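Local structure of vinylacetyl-CoA Delta-isomerase (Nitrosopumilus maritimus SCM1, 6VJR) at residues E283-T286 against C287-R291; N357-M360 against L361-C365; R455-I458 against Q459-M462; S487-Y490 against F491-V494. The protein probably acts as a 4-hydroxybutyryl-CoA dehydratase and vinylacetyl-CoA delta-isomerase, binding FAD, an iron-sulfur cluster and an iron(III) ion. All coordinates share one frame; numbering follows the deposited sequence.

Contact 1 of 4, residues E283-T286 against C287-R291. With FE (Fe (III) ion), chain I.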
loop_
_atom_site.group_PDB
_atom_site.type_symbol
_atom_site.label_atom_id
_atom_site.label_comp_id
_atom_site.label_asym_id
_atom_site.label_seq_id
_atom_site.Cartn_x
_atom_site.Cartn_y
_atom_site.Cartn_z
ATOM N N GLU A 283 30.135 1.038 2.951
ATOM C CA GLU A 283 29.212 0.635 4.002
ATOM C C GLU A 283 29.013 1.747 5.018
ATOM O O GLU A 283 27.895 2.058 5.399
ATOM C CB GLU A 283 29.688 -0.631 4.700
ATOM C CG GLU A 283 28.736 -1.146 5.768
ATOM C CD GLU A 283 29.069 -2.563 6.245
ATOM O OE1 GLU A 283 28.162 -3.364 6.527
ATOM O OE2 GLU A 283 30.248 -2.915 6.280
ATOM N N ARG A 284 30.118 2.312 5.505
ATOM C CA ARG A 284 29.987 3.329 6.518
ATOM C C ARG A 284 29.465 4.662 6.010
ATOM O O ARG A 284 28.658 5.293 6.693
ATOM C CB ARG A 284 31.303 3.440 7.272
ATOM C CG ARG A 284 31.682 2.157 7.988
ATOM C CD ARG A 284 32.865 2.336 8.873
ATOM N NE ARG A 284 33.190 1.035 9.447
ATOM C CZ ARG A 284 34.259 0.767 10.136
ATOM N NH1 ARG A 284 35.092 1.734 10.422
ATOM N NH2 ARG A 284 34.473 -0.462 10.558
ATOM N N PHE A 285 29.874 5.076 4.814
ATOM C CA PHE A 285 29.333 6.277 4.208
ATOM C C PHE A 285 27.824 6.149 4.046
ATOM O O PHE A 285 27.047 7.042 4.452
ATOM C CB PHE A 285 29.982 6.587 2.870
ATOM C CG PHE A 285 29.244 7.673 2.130
ATOM C CD1 PHE A 285 29.295 8.980 2.568
ATOM C CD2 PHE A 285 28.324 7.330 1.151
ATOM C CE1 PHE A 285 28.610 9.965 1.904
ATOM C CE2 PHE A 285 27.593 8.311 0.499
ATOM C CZ PHE A 285 27.711 9.625 0.889
ATOM N N THR A 286 27.414 5.034 3.448
ATOM C CA THR A 286 25.993 4.804 3.248
ATOM C C THR A 286 25.237 4.650 4.565
ATOM O O THR A 286 24.066 5.034 4.644
ATOM C CB THR A 286 25.676 3.671 2.266
ATOM O OG1 THR A 286 26.191 2.425 2.744
ATOM C CG2 THR A 286 26.181 4.001 0.873
ATOM N N CYS A 287 25.854 4.067 5.580
ATOM C CA CYS A 287 25.234 3.971 6.890
ATOM C C CYS A 287 24.842 5.369 7.376
ATOM O O CYS A 287 23.706 5.580 7.797
ATOM C CB CYS A 287 26.218 3.320 7.851
ATOM S SG CYS A 287 25.589 3.085 9.526
ATOM N N TYR A 288 25.796 6.311 7.395
ATOM C CA TYR A 288 25.455 7.662 7.790
ATOM C C TYR A 288 24.408 8.265 6.868
ATOM O O TYR A 288 23.416 8.885 7.306
ATOM C CB TYR A 288 26.681 8.566 7.791
ATOM C CG TYR A 288 27.707 8.332 8.899
ATOM C CD1 TYR A 288 27.427 8.581 10.228
ATOM C CD2 TYR A 288 28.938 7.765 8.601
ATOM C CE1 TYR A 288 28.367 8.360 11.204
ATOM C CE2 TYR A 288 29.898 7.564 9.570
ATOM C CZ TYR A 288 29.586 7.781 10.894
ATOM O OH TYR A 288 30.536 7.579 11.866
ATOM N N HIS A 289 24.702 8.199 5.571
ATOM C CA HIS A 289 23.932 8.993 4.633
ATOM C C HIS A 289 22.478 8.513 4.521
ATOM O O HIS A 289 21.582 9.348 4.354
ATOM C CB HIS A 289 24.612 9.105 3.283
ATOM C CG HIS A 289 24.120 10.285 2.517
ATOM N ND1 HIS A 289 24.251 11.590 2.935
ATOM C CD2 HIS A 289 23.409 10.334 1.372
ATOM C CE1 HIS A 289 23.619 12.376 2.039
ATOM N NE2 HIS A 289 23.103 11.624 1.076
ATOM N N ARG A 290 22.243 7.211 4.686
ATOM C CA ARG A 290 20.899 6.643 4.595
ATOM C C ARG A 290 19.991 7.183 5.702
ATOM O O ARG A 290 18.786 7.196 5.548
ATOM C CB ARG A 290 20.969 5.117 4.547
ATOM C CG ARG A 290 21.349 4.665 3.145
ATOM C CD ARG A 290 21.522 3.198 2.965
ATOM N NE ARG A 290 21.976 2.908 1.608
ATOM C CZ ARG A 290 22.623 1.811 1.260
ATOM N NH1 ARG A 290 22.663 0.779 2.069
ATOM N NH2 ARG A 290 23.266 1.772 0.124
ATOM N N ARG A 291 20.542 7.718 6.804
ATOM C CA ARG A 291 19.679 8.393 7.765
ATOM C C ARG A 291 19.864 9.916 7.834
ATOM O O ARG A 291 19.143 10.585 8.592
ATOM C CB ARG A 291 19.647 7.752 9.137
ATOM C CG ARG A 291 20.940 7.528 9.858
ATOM C CD ARG A 291 21.467 8.727 10.676
ATOM N NE ARG A 291 22.304 9.627 9.889
ATOM C CZ ARG A 291 23.154 10.540 10.424
ATOM N NH1 ARG A 291 23.175 10.808 11.743
ATOM N NH2 ARG A 291 23.949 11.211 9.619
HETATM FE FE FE I . 21.674 11.977 -0.661
#
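F285 and H289 run alongside each other one helical turn apart. Both hold CG anti to the backbone N (chi1 169° for F285, -159° for H289), which carries the two rings off the same flank. The planes are nearly parallel, yet slid so far that they barely overlap. What F285 mainly offers is a face for the H289 methylene: H289 CB stands 4.3 Å from the centroid of the F285 ring, a CH-pi contact offset toward the rim. Beyond that methylene the imidazole is held at both nitrogens, since H289 NE2 binds the iron(III) ion at 2.3 Å and ND1 hydrogen-bonds D105, a second-shell carboxylate that fixes the ring's rotation.

T286 and R290 form the parallel pair on another flank. The extended R290 chain runs back along the helix until T286 CB lies over the centre of one guanidinium face, 3.7 Å from R290 CZ. R290 NH1 hydrogen-bonds Q363 and NH2 the A448 carbonyl. At the far end R291 folds back, and its NE reaches Y288 O at 2.9 Å on a lone pair of a carbonyl that also accepts R291 N.

Y293 and E443 join H289 on the iron, so this turn of helix 278-292 supplies H289 to the iron site beside the iron-sulfur cluster, with F285 close to the FAD-binding M147.

Contact 2 of 4, residues N357-M360 against L361-C365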
loop_
_atom_site.group_PDB
_atom_site.type_symbol
_atom_site.label_atom_id
_atom_site.label_comp_id
_atom_site.label_asym_id
_atom_site.label_seq_id
_atom_site.Cartn_x
_atom_site.Cartn_y
_atom_site.Cartn_z
ATOM N N ASN A 357 26.157 5.574 13.434
ATOM C CA ASN A 357 24.768 5.271 13.679
ATOM C C ASN A 357 24.472 3.803 13.349
ATOM O O ASN A 357 25.248 3.095 12.712
ATOM C CB ASN A 357 23.883 6.188 12.836
ATOM C CG ASN A 357 24.208 6.036 11.377
ATOM O OD1 ASN A 357 25.301 6.367 10.910
ATOM N ND2 ASN A 357 23.259 5.512 10.634
ATOM N N ASP A 358 23.323 3.327 13.847
ATOM C CA ASP A 358 22.859 1.967 13.658
ATOM C C ASP A 358 22.553 1.699 12.196
ATOM O O ASP A 358 21.627 2.269 11.627
ATOM C CB ASP A 358 21.624 1.664 14.489
ATOM C CG ASP A 358 21.251 0.193 14.481
ATOM O OD1 ASP A 358 20.914 -0.313 13.390
ATOM O OD2 ASP A 358 21.336 -0.451 15.567
ATOM N N ASP A 359 23.327 0.795 11.601
ATOM C CA ASP A 359 23.219 0.535 10.166
ATOM C C ASP A 359 21.843 -0.016 9.768
ATOM O O ASP A 359 21.269 0.431 8.779
ATOM C CB ASP A 359 24.317 -0.412 9.731
ATOM C CG ASP A 359 24.444 -0.535 8.226
ATOM O OD1 ASP A 359 23.512 -1.126 7.630
ATOM O OD2 ASP A 359 25.448 -0.027 7.709
ATOM N N MET A 360 21.335 -0.980 10.509
ATOM C CA MET A 360 20.057 -1.578 10.194
ATOM C C MET A 360 18.975 -0.508 10.167
ATOM O O MET A 360 18.212 -0.427 9.217
ATOM C CB MET A 360 19.681 -2.703 11.167
ATOM C CG MET A 360 18.285 -3.201 10.945
ATOM S SD MET A 360 18.008 -4.133 9.445
ATOM C CE MET A 360 18.227 -5.812 10.063
ATOM N N LEU A 361 18.931 0.323 11.196
ATOM C CA LEU A 361 17.891 1.335 11.248
ATOM C C LEU A 361 18.061 2.429 10.190
ATOM O O LEU A 361 17.064 2.996 9.749
ATOM C CB LEU A 361 17.780 1.892 12.648
ATOM C CG LEU A 361 17.389 0.883 13.721
ATOM C CD1 LEU A 361 17.501 1.469 15.100
ATOM C CD2 LEU A 361 15.950 0.472 13.461
ATOM N N ALA A 362 19.311 2.709 9.780
ATOM C CA ALA A 362 19.545 3.586 8.644
ATOM C C ALA A 362 18.906 2.992 7.385
ATOM O O ALA A 362 18.375 3.734 6.573
ATOM C CB ALA A 362 20.997 3.841 8.429
ATOM N N GLN A 363 19.020 1.679 7.174
ATOM C CA GLN A 363 18.429 1.065 5.976
ATOM C C GLN A 363 16.935 1.296 5.974
ATOM O O GLN A 363 16.321 1.547 4.933
ATOM C CB GLN A 363 18.733 -0.424 5.894
ATOM C CG GLN A 363 20.189 -0.809 6.035
ATOM C CD GLN A 363 21.079 -0.047 5.107
ATOM O OE1 GLN A 363 20.752 0.159 3.919
ATOM N NE2 GLN A 363 22.232 0.343 5.639
ATOM N N VAL A 364 16.329 1.132 7.139
ATOM C CA VAL A 364 14.893 1.308 7.280
ATOM C C VAL A 364 14.464 2.751 6.999
ATOM O O VAL A 364 13.467 3.006 6.351
ATOM C CB VAL A 364 14.512 0.832 8.698
ATOM C CG1 VAL A 364 13.066 1.202 8.983
ATOM C CG2 VAL A 364 14.771 -0.660 8.890
ATOM N N CYS A 365 15.222 3.728 7.510
ATOM C CA CYS A 365 14.962 5.126 7.230
ATOM C C CYS A 365 14.948 5.351 5.714
ATOM O O CYS A 365 13.975 5.813 5.117
ATOM C CB CYS A 365 15.988 6.005 7.911
ATOM S SG CYS A 365 15.762 7.771 7.574
HETATM O O HOH W 1 25.158 0.692 4.893
#
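D358 caps the helix of L361: D358 OD1 accepts L361 N at 3.0 Å, an almost straight bond (168°) on the anti side, tilted out of the carboxylate plane. D358 CG lies anti to the backbone N (chi1 -171°), which swings the carboxylate back over the first turn, and L361 CG packs 3.7 Å from the same OD1. The other oxygen, OD2, forms a salt bridge with R493.

A second polar group joins D359 to Q363. The glutamine chain bends at chi2 (-52°) and brings NE2 to D359 OD1 at 2.8 Å, arriving from above the carboxylate plane. NE2 also reaches D359 O at 3.3 Å, the carbonyl that already takes Q363 N, and a water donates to D359 OD2 while accepting weakly from the same NE2. OE1 keeps its bond to R290.

Carbon-to-polar packing is slighter: A362 CB rests 3.6 Å from N357 ND2, which hydrogen-bonds S343 OG and C287 O, and V364 CG2 touches M360 O.

This N-terminal turn of helix 359-369 is buried among its neighbours. Helix 278-292 meets N357 and D359, helix 451-461 meets M360 and Q363, helix 320-345 lies against L361 and A362, and the second subunit packs on L361 and V364.

Contact 3 of 4, residues R455-I458 against Q459-M462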
loop_
_atom_site.group_PDB
_atom_site.type_symbol
_atom_site.label_atom_id
_atom_site.label_comp_id
_atom_site.label_asym_id
_atom_site.label_seq_id
_atom_site.Cartn_x
_atom_site.Cartn_y
_atom_site.Cartn_z
ATOM N N ARG A 455 17.842 -3.294 0.525
ATOM C CA ARG A 455 17.339 -4.630 0.758
ATOM C C ARG A 455 18.470 -5.622 0.973
ATOM O O ARG A 455 18.395 -6.455 1.875
ATOM C CB ARG A 455 16.365 -5.009 -0.349
ATOM C CG ARG A 455 15.179 -4.046 -0.438
ATOM C CD ARG A 455 14.113 -4.539 -1.435
ATOM N NE ARG A 455 13.232 -5.550 -0.849
ATOM C CZ ARG A 455 12.166 -5.338 -0.074
ATOM N NH1 ARG A 455 11.881 -4.113 0.333
ATOM N NH2 ARG A 455 11.426 -6.370 0.289
ATOM N N ILE A 456 19.536 -5.504 0.182
ATOM C CA ILE A 456 20.674 -6.389 0.353
ATOM C C ILE A 456 21.335 -6.149 1.721
ATOM O O ILE A 456 21.707 -7.106 2.410
ATOM C CB ILE A 456 21.662 -6.218 -0.809
ATOM C CG1 ILE A 456 21.038 -6.676 -2.129
ATOM C CG2 ILE A 456 22.978 -6.934 -0.523
ATOM C CD1 ILE A 456 21.809 -6.240 -3.352
ATOM N N GLN A 457 21.401 -4.893 2.177
ATOM C CA GLN A 457 22.038 -4.624 3.458
ATOM C C GLN A 457 21.149 -5.061 4.633
ATOM O O GLN A 457 21.659 -5.508 5.660
ATOM C CB GLN A 457 22.379 -3.143 3.571
ATOM C CG GLN A 457 23.235 -2.779 4.758
ATOM C CD GLN A 457 24.661 -3.296 4.731
ATOM O OE1 GLN A 457 25.136 -4.000 3.797
ATOM N NE2 GLN A 457 25.335 -2.926 5.828
ATOM N N ILE A 458 19.816 -4.959 4.493
ATOM C CA ILE A 458 18.924 -5.519 5.495
ATOM C C ILE A 458 19.146 -7.030 5.564
ATOM O O ILE A 458 19.241 -7.601 6.645
ATOM C CB ILE A 458 17.481 -5.154 5.199
ATOM C CG1 ILE A 458 17.250 -3.625 5.391
ATOM C CG2 ILE A 458 16.545 -5.976 6.063
ATOM C CD1 ILE A 458 15.922 -3.128 4.814
ATOM N N GLN A 459 19.174 -7.697 4.406
ATOM C CA GLN A 459 19.404 -9.131 4.329
ATOM C C GLN A 459 20.649 -9.558 5.094
ATOM O O GLN A 459 20.604 -10.559 5.788
ATOM C CB GLN A 459 19.412 -9.589 2.878
ATOM C CG GLN A 459 19.522 -11.091 2.675
ATOM C CD GLN A 459 19.349 -11.453 1.218
ATOM O OE1 GLN A 459 18.369 -12.069 0.824
ATOM N NE2 GLN A 459 20.199 -10.966 0.364
ATOM N N ARG A 460 21.737 -8.792 4.945
ATOM C CA ARG A 460 22.991 -9.098 5.591
ATOM C C ARG A 460 22.890 -9.068 7.116
ATOM O O ARG A 460 23.686 -9.738 7.782
ATOM C CB ARG A 460 24.108 -8.180 5.083
ATOM C CG ARG A 460 24.515 -8.525 3.661
ATOM C CD ARG A 460 25.604 -7.589 3.160
ATOM N NE ARG A 460 26.809 -7.837 3.958
ATOM C CZ ARG A 460 27.537 -6.974 4.671
ATOM N NH1 ARG A 460 28.642 -7.412 5.256
ATOM N NH2 ARG A 460 27.180 -5.703 4.810
ATOM N N GLN A 461 21.986 -8.258 7.658
ATOM C CA GLN A 461 21.934 -8.019 9.084
ATOM C C GLN A 461 20.702 -8.568 9.807
ATOM O O GLN A 461 20.587 -8.383 11.011
ATOM C CB GLN A 461 21.909 -6.489 9.262
ATOM C CG GLN A 461 23.177 -5.775 8.824
ATOM C CD GLN A 461 23.022 -4.289 9.038
ATOM O OE1 GLN A 461 23.307 -3.731 10.115
ATOM N NE2 GLN A 461 22.452 -3.642 8.040
ATOM N N MET A 462 19.773 -9.216 9.093
ATOM C CA MET A 462 18.450 -9.523 9.604
ATOM C C MET A 462 18.377 -10.807 10.451
ATOM O O MET A 462 17.279 -11.159 10.929
ATOM C CB MET A 462 17.457 -9.557 8.442
ATOM C CG MET A 462 17.545 -10.741 7.551
ATOM S SD MET A 462 16.324 -10.507 6.238
ATOM C CE MET A 462 16.789 -11.958 5.295
HETATM O O HOH W 2 22.647 -9.701 1.546
#
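Q457 lays its side chain against two others, R460 and Q461, near the C-terminal end of helix 451-461, an i to i+3 and i to i+4 pairing of polar residues in the family's C-terminal region. Its CG is anti to the backbone N (chi1 -171°), and the bend at chi2 sets the amide beside R460. There OE1 takes R460 NH2 at 2.8 Å. The oxygen sits in the guanidinium plane, at its edge, while the donor is tilted 27° from the plane of the amide carbonyl; the bend of R460 at chi3 turns the guanidinium in to meet it. The same NH2 forms a salt bridge with E283, whose OE1 also accepts Q457 NE2, so arginine and glutamine share one carboxylate oxygen.

One residue on, Q461 runs extended beyond CG, and its NE2 reaches the backbone oxygen of Q457 at 3.1 Å, well above the carbonyl plane; NE2 also makes a weak bond to D359 OD1. The Q457 carbonyl is one that Q461 N reaches only weakly; that N-H goes instead to I458 O at 3.0 Å.

Further round, R455 turns its charge away from the segments to D324 and E328 of the second subunit, while I458 packs on M360 and Q363 of helix 359-369. Within the contact, I458 CG2 and M462 CB brush at 4.4 Å. On the outer flank a water bridges I456 O and the Q459 amide, donating to I456 O at 2.9 Å and accepting from Q459 NE2 at 3.0 Å.

Contact 4 of 4, residues S487-Y490 against F491-V494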
loop_
_atom_site.group_PDB
_atom_site.type_symbol
_atom_site.label_atom_id
_atom_site.label_comp_id
_atom_site.label_asym_id
_atom_site.label_seq_id
_atom_site.Cartn_x
_atom_site.Cartn_y
_atom_site.Cartn_z
ATOM N N SER A 487 26.006 -12.365 10.472
ATOM C CA SER A 487 26.258 -11.209 11.292
ATOM C C SER A 487 25.221 -11.143 12.404
ATOM O O SER A 487 24.035 -11.173 12.116
ATOM C CB SER A 487 26.249 -9.941 10.523
ATOM O OG SER A 487 26.517 -8.883 11.448
ATOM N N SER A 488 25.679 -10.993 13.664
ATOM C CA SER A 488 24.769 -10.963 14.797
ATOM C C SER A 488 24.780 -9.604 15.489
ATOM O O SER A 488 24.240 -9.461 16.578
ATOM C CB SER A 488 25.087 -12.050 15.775
ATOM O OG SER A 488 26.357 -11.831 16.349
ATOM N N GLU A 489 25.303 -8.585 14.817
ATOM C CA GLU A 489 25.573 -7.313 15.471
ATOM C C GLU A 489 24.292 -6.563 15.809
ATOM O O GLU A 489 24.227 -5.897 16.820
ATOM C CB GLU A 489 26.533 -6.476 14.630
ATOM C CG GLU A 489 27.931 -7.087 14.570
ATOM C CD GLU A 489 28.462 -7.637 15.898
ATOM O OE1 GLU A 489 28.585 -8.906 16.033
ATOM O OE2 GLU A 489 28.728 -6.815 16.822
ATOM N N TYR A 490 23.219 -6.733 15.029
ATOM C CA TYR A 490 22.060 -5.852 15.230
ATOM C C TYR A 490 21.412 -6.130 16.585
ATOM O O TYR A 490 21.087 -5.196 17.344
ATOM C CB TYR A 490 21.018 -5.958 14.116
ATOM C CG TYR A 490 19.797 -5.048 14.315
ATOM C CD1 TYR A 490 19.901 -3.683 14.547
ATOM C CD2 TYR A 490 18.507 -5.558 14.276
ATOM C CE1 TYR A 490 18.777 -2.878 14.740
ATOM C CE2 TYR A 490 17.381 -4.757 14.455
ATOM C CZ TYR A 490 17.507 -3.396 14.654
ATOM O OH TYR A 490 16.435 -2.540 14.853
ATOM N N PHE A 491 21.128 -7.416 16.878
ATOM C CA PHE A 491 20.511 -7.748 18.160
ATOM C C PHE A 491 21.430 -7.460 19.344
ATOM O O PHE A 491 20.936 -7.169 20.450
ATOM C CB PHE A 491 19.873 -9.131 18.195
ATOM C CG PHE A 491 18.551 -9.206 17.463
ATOM C CD1 PHE A 491 17.671 -8.146 17.444
ATOM C CD2 PHE A 491 18.186 -10.354 16.787
ATOM C CE1 PHE A 491 16.453 -8.242 16.751
ATOM C CE2 PHE A 491 16.957 -10.433 16.127
ATOM C CZ PHE A 491 16.127 -9.360 16.075
ATOM N N LYS A 492 22.738 -7.456 19.118
ATOM C CA LYS A 492 23.638 -6.982 20.162
ATOM C C LYS A 492 23.388 -5.516 20.489
ATOM O O LYS A 492 23.440 -5.158 21.642
ATOM C CB LYS A 492 25.087 -7.268 19.797
ATOM C CG LYS A 492 25.389 -8.740 19.814
ATOM C CD LYS A 492 26.823 -8.999 19.390
ATOM C CE LYS A 492 27.123 -10.423 19.177
ATOM N NZ LYS A 492 28.436 -10.465 18.533
ATOM N N ARG A 493 23.132 -4.678 19.486
ATOM C CA ARG A 493 22.811 -3.279 19.721
ATOM C C ARG A 493 21.413 -3.146 20.343
ATOM O O ARG A 493 21.179 -2.360 21.295
ATOM C CB ARG A 493 22.975 -2.469 18.431
ATOM C CG ARG A 493 24.378 -2.378 17.841
ATOM C CD ARG A 493 24.424 -1.356 16.717
ATOM N NE ARG A 493 23.617 -1.687 15.529
ATOM C CZ ARG A 493 23.992 -2.429 14.472
ATOM N NH1 ARG A 493 25.182 -3.012 14.464
ATOM N NH2 ARG A 493 23.197 -2.547 13.405
ATOM N N VAL A 494 20.461 -3.895 19.800
ATOM C CA VAL A 494 19.083 -3.769 20.252
ATOM C C VAL A 494 18.956 -4.085 21.740
ATOM O O VAL A 494 18.270 -3.366 22.477
ATOM C CB VAL A 494 18.147 -4.659 19.407
ATOM C CG1 VAL A 494 16.779 -4.852 20.066
ATOM C CG2 VAL A 494 17.993 -4.107 17.999
#
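The Y490 ring takes the methyl CG2 of V494 over one face, 3.6 Å from its centroid and 17° off the ring normal, a close CH-pi contact. Among the ring atoms CG2 is nearest to CZ, displaced toward the hydroxyl end of the ring. At the ring's edge, near its plane, comes R493 NH2, 3.7 Å from Y490 CD1. The guanidinium and the ring are turned 58° from each other, so no stack forms; instead one guanidinium face lies over the Y490 backbone, near CA. The F491 ring approaches obliquely from the next position, its CD1 at 4.2 Å from Y490 CD2.

Torsions explain the spread. Y490 CG stands anti to the backbone N (chi1 180°), which sends the phenol along the helix under V494, whereas R493 bends at chi3 to fold its guanidinium back toward E489 and Y490. The polar ends point elsewhere: Y490 OH hydrogen-bonds E334 of the second subunit, and R493 NE is taken up by D358.

A charged pair occupies the exposed flank. The extended K492 chain carries NZ to E489 OE1, 3.0 Å away, in a salt bridge that meets the oxygen on its syn side. S488 holds the N-cap position, but in the modelled one of its two conformers the hydroxyl makes no capping bond.

Short helix 489-494 thus lies with Y490 against M360 and L361 of helix 359-369 and beside Q463, just beyond helix 451-461, while F337 of the second subunit packs on Y490 and V494.

Overall arrangement
The four contacts follow in series along the chain, one each on helices 278-292, 359-369, 451-461 and 489-494. The centre of contact 2 is about 8 Å from that of contact 1, 10 Å from contact 3 and 12 Å from contact 4. Contacts 2 and 3 each touch all the others, while contacts 1 and 4, about 17 Å apart between centres, do not meet. Polar links between side chains join the first three helices, and the D358–R493 salt bridge brings in the last. Distance from the centre of the chain grows in the same order: contact 1 lies at the iron site, whereas contacts 2, 3 and 4 all reach the second subunit, so the cluster spans from metal site to subunit interface.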